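PDB 5ICQ: methylocystis parvus OBBP MbnE from Methylocystis parvus OBBP, which probably binds methanobactin, a copper-chelating peptide, in the periplasm as a family 5 extracellular solute-binding protein of the methanobactin transport machinery. Local coordinates for residues V202-K205 with H206-D209; A527-S531 with P532-G536. All blocks are in the same frame, centred on the assembly; numbering follows the deposited sequence.

Interaction 1 (V202-K205 with H206-D209); sequences VLPK and HALD
The imidazole of His-206 meets Pro-204 obliquely, its CE1 lying 3.6 Å from CB of the proline, while the methyl of its neighbour Ala-207 sits over one ring face, displaced toward the rim. With chi1 at 74°, CG of His-206 stands between the backbone N and the carbonyl carbon, which folds the ring back over the chain toward the proline instead of away from it. Asp-139 takes a hydrogen bond from NE2 and so helps fix the ring's rotation. Alanine suits position 207 because a methyl is small enough to pack between the imidazole and the pyrrolidine, its CB lying 4.0 Å from Pro-204 CG. The backbone makes a type I beta turn with Lys-205 and His-206 at its corners, closed by the bond from Ala-207 N to Pro-204 O (3.0 Å, N-H...O 164°), in which the donor stands above the carbonyl plane. Past the turn, Leu-208 comes back beside Leu-203, and their CD1 methyls meet at 3.8 Å; Phe-150 and Leu-154 of helix 145-158 extend this apolar patch. Lys-205, fully extended, suits the solvent side, where its NZ forms a salt bridge with Glu-146. A water donates to Lys-205 O at 2.6 Å and to Leu-208 O at 2.8 Å, bridging two carbonyls of the returning chain.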
loop_
_atom_site.group_PDB
_atom_site.type_symbol
_atom_site.label_atom_id
_atom_site.label_comp_id
_atom_site.label_asym_id
_atom_site.label_seq_id
_atom_site.Cartn_x
_atom_site.Cartn_y
_atom_site.Cartn_z
ATOM N N VAL A 202 -9.238 2.739 -19.224
ATOM C CA VAL A 202 -10.069 3.119 -20.364
ATOM C C VAL A 202 -10.598 1.842 -21.003
ATOM O O VAL A 202 -9.834 1.043 -21.555
ATOM C CB VAL A 202 -9.302 3.976 -21.376
ATOM C CG1 VAL A 202 -10.212 4.308 -22.559
ATOM C CG2 VAL A 202 -8.799 5.268 -20.710
ATOM N N LEU A 203 -11.910 1.648 -20.926
ATOM C CA LEU A 203 -12.600 0.425 -21.315
ATOM C C LEU A 203 -13.366 0.637 -22.617
ATOM O O LEU A 203 -13.819 1.755 -22.895
ATOM C CB LEU A 203 -13.575 -0.018 -20.220
ATOM C CG LEU A 203 -12.929 -0.138 -18.834
ATOM C CD1 LEU A 203 -13.975 -0.440 -17.785
ATOM C CD2 LEU A 203 -11.842 -1.201 -18.830
ATOM N N PRO A 204 -13.544 -0.409 -23.421
ATOM C CA PRO A 204 -14.140 -0.250 -24.758
ATOM C C PRO A 204 -15.670 -0.252 -24.735
ATOM O O PRO A 204 -16.304 -1.284 -24.520
ATOM C CB PRO A 204 -13.581 -1.453 -25.530
ATOM C CG PRO A 204 -13.412 -2.519 -24.465
ATOM C CD PRO A 204 -13.021 -1.773 -23.199
ATOM N N LYS A 205 -16.255 0.913 -25.019
ATOM C CA LYS A 205 -17.714 0.989 -25.103
ATOM C C LYS A 205 -18.281 -0.041 -26.077
ATOM O O LYS A 205 -19.312 -0.664 -25.799
ATOM C CB LYS A 205 -18.157 2.390 -25.517
ATOM C CG LYS A 205 -19.687 2.508 -25.544
ATOM C CD LYS A 205 -20.160 3.931 -25.789
ATOM C CE LYS A 205 -21.664 4.045 -25.564
ATOM N NZ LYS A 205 -22.140 5.416 -25.909
ATOM N N HIS A 206 -17.616 -0.248 -27.219
ATOM C CA HIS A 206 -18.140 -1.154 -28.240
ATOM C C HIS A 206 -18.042 -2.629 -27.858
ATOM O O HIS A 206 -18.597 -3.474 -28.577
ATOM C CB HIS A 206 -17.404 -0.921 -29.562
ATOM C CG HIS A 206 -16.010 -1.468 -29.575
ATOM N ND1 HIS A 206 -14.950 -0.827 -28.966
ATOM C CD2 HIS A 206 -15.501 -2.598 -30.123
ATOM C CE1 HIS A 206 -13.850 -1.543 -29.132
ATOM N NE2 HIS A 206 -14.154 -2.619 -29.838
ATOM N N ALA A 207 -17.363 -2.973 -26.756
ATOM C CA ALA A 207 -17.085 -4.376 -26.481
ATOM C C ALA A 207 -17.291 -4.792 -25.026
ATOM O O ALA A 207 -16.912 -5.913 -24.666
ATOM C CB ALA A 207 -15.653 -4.718 -26.896
ATOM N N LEU A 208 -17.855 -3.942 -24.174
ATOM C CA LEU A 208 -18.065 -4.279 -22.767
ATOM C C LEU A 208 -19.561 -4.277 -22.498
ATOM O O LEU A 208 -20.229 -3.262 -22.721
ATOM C CB LEU A 208 -17.348 -3.295 -21.836
ATOM C CG LEU A 208 -17.314 -3.603 -20.331
ATOM C CD1 LEU A 208 -16.167 -2.867 -19.653
ATOM C CD2 LEU A 208 -18.618 -3.232 -19.633
ATOM N N ASP A 209 -20.075 -5.406 -22.012
ATOM C CA ASP A 209 -21.483 -5.542 -21.640
ATOM C C ASP A 209 -21.669 -4.966 -20.240
ATOM O O ASP A 209 -21.200 -5.553 -19.261
ATOM C CB ASP A 209 -21.884 -7.015 -21.693
ATOM C CG ASP A 209 -23.370 -7.245 -21.430
ATOM O OD1 ASP A 209 -24.031 -6.377 -20.823
ATOM O OD2 ASP A 209 -23.871 -8.319 -21.828
HETATM O O HOH W 1 -21.179 -0.935 -23.976
#

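Interaction 2 (A527-S531 with P532-G536); sequences AGAAS and PAIDG
Ser-531 has its OG swung opposite the backbone N (chi1 157°), a rotation that brings the hydroxyl oxygen to the N-terminal end of helix 532-543, facing the amides of its first turn. There it serves as the N-cap: Ile-534 N donates to OG at 3.1 Å with a nearly straight N-H...O angle of 165°, and Ala-533 N adds a weak bond to the same atom. Replacing the serine by alanine removes OG, which would probably cost Ile-534 N its straight side-chain acceptor and Ala-533 N its weaker one, so that the first turn is held less firmly. Asp-535 N opens the regular helical pattern by bonding to Ser-531 O at 3.1 Å. Proline fits the first helical position, since it has no amide hydrogen to satisfy. Ile-534, with CG1 beside its backbone N (chi1 -70°), lays CD1 against Ser-531 CB and, at 4.0 Å, Ala-529 CB. A water accepts from Ser-531 N at 2.8 Å and lies near OD1 of Asp-535, whose OD2 bonds to Ser-515; a carboxylate so close to a helix N-terminus is likely to be favoured by the helix dipole. Trp-513 of helix 508-513 packs on Ala-529 and Ile-534, Val-560 and Leu-561 of helix 547-563 touch the isoleucine, and the Ala-527 backbone bonds to Thr-328, just past strand 322-326.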
loop_
_atom_site.group_PDB
_atom_site.type_symbol
_atom_site.label_atom_id
_atom_site.label_comp_id
_atom_site.label_asym_id
_atom_site.label_seq_id
_atom_site.Cartn_x
_atom_site.Cartn_y
_atom_site.Cartn_z
ATOM N N ALA A 527 -8.529 2.367 16.082
ATOM C CA ALA A 527 -8.283 2.886 17.423
ATOM C C ALA A 527 -9.366 3.850 17.890
ATOM O O ALA A 527 -9.469 4.112 19.096
ATOM C CB ALA A 527 -6.920 3.581 17.475
ATOM N N GLY A 528 -10.171 4.386 16.975
ATOM C CA GLY A 528 -11.119 5.414 17.368
ATOM C C GLY A 528 -10.475 6.760 17.618
ATOM O O GLY A 528 -10.953 7.521 18.463
ATOM N N ALA A 529 -9.403 7.076 16.897
ATOM C CA ALA A 529 -8.740 8.364 17.057
ATOM C C ALA A 529 -9.669 9.479 16.607
ATOM O O ALA A 529 -10.225 9.422 15.509
ATOM C CB ALA A 529 -7.445 8.398 16.252
ATOM N N ALA A 530 -9.841 10.504 17.456
ATOM C CA ALA A 530 -10.718 11.636 17.127
ATOM C C ALA A 530 -10.063 12.890 17.707
ATOM O O ALA A 530 -10.438 13.381 18.774
ATOM C CB ALA A 530 -12.137 11.423 17.653
ATOM N N SER A 531 -9.084 13.419 16.971
ATOM C CA SER A 531 -8.220 14.493 17.448
ATOM C C SER A 531 -8.274 15.648 16.459
ATOM O O SER A 531 -8.021 15.446 15.263
ATOM C CB SER A 531 -6.771 14.007 17.592
ATOM O OG SER A 531 -5.871 15.106 17.530
ATOM N N PRO A 532 -8.589 16.865 16.903
ATOM C CA PRO A 532 -8.538 17.997 15.965
ATOM C C PRO A 532 -7.165 18.194 15.355
ATOM O O PRO A 532 -7.070 18.668 14.217
ATOM C CB PRO A 532 -8.947 19.200 16.833
ATOM C CG PRO A 532 -9.721 18.606 17.977
ATOM C CD PRO A 532 -9.099 17.247 18.231
ATOM N N ALA A 533 -6.092 17.854 16.086
ATOM C CA ALA A 533 -4.745 18.020 15.543
ATOM C C ALA A 533 -4.450 16.998 14.452
ATOM O O ALA A 533 -3.775 17.311 13.462
ATOM C CB ALA A 533 -3.713 17.918 16.664
ATOM N N ILE A 534 -4.936 15.764 14.599
ATOM C CA ILE A 534 -4.813 14.812 13.493
ATOM C C ILE A 534 -5.551 15.332 12.270
ATOM O O ILE A 534 -5.018 15.339 11.151
ATOM C CB ILE A 534 -5.343 13.426 13.901
ATOM C CG1 ILE A 534 -4.417 12.776 14.927
ATOM C CG2 ILE A 534 -5.487 12.541 12.667
ATOM C CD1 ILE A 534 -4.997 11.451 15.447
ATOM N N ASP A 535 -6.811 15.740 12.464
ATOM C CA ASP A 535 -7.608 16.243 11.350
ATOM C C ASP A 535 -6.935 17.443 10.697
ATOM O O ASP A 535 -6.950 17.583 9.467
ATOM C CB ASP A 535 -9.008 16.637 11.838
ATOM C CG ASP A 535 -9.839 15.442 12.313
ATOM O OD1 ASP A 535 -9.398 14.286 12.156
ATOM O OD2 ASP A 535 -10.945 15.670 12.846
ATOM N N GLY A 536 -6.360 18.332 11.515
ATOM C CA GLY A 536 -5.689 19.503 10.969
ATOM C C GLY A 536 -4.437 19.158 10.180
ATOM O O GLY A 536 -4.157 19.773 9.149
HETATM O O HOH W 2 -8.604 12.362 14.419
#

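Overall arrangement
Interactions 1 and 2 lie in separate regions of the chain, their centres 43 Å apart and their nearest atoms about 32 Å apart, and they share no helix, strand or sheet. Along the chain they come in series. Interaction 1 belongs to the loop between helix 193-198 and strand 227-233, the latter an outer strand of the four-stranded mixed sheet, and rests on helix 145-158. Interaction 2 starts helix 532-543, which in sequence comes between strands 494-498 and 567-572, both of the eight-stranded mixed sheet. Each therefore shapes local structure, a turn in one region and a helix start in the other, within a protein whose family typically binds its ligand between lobes.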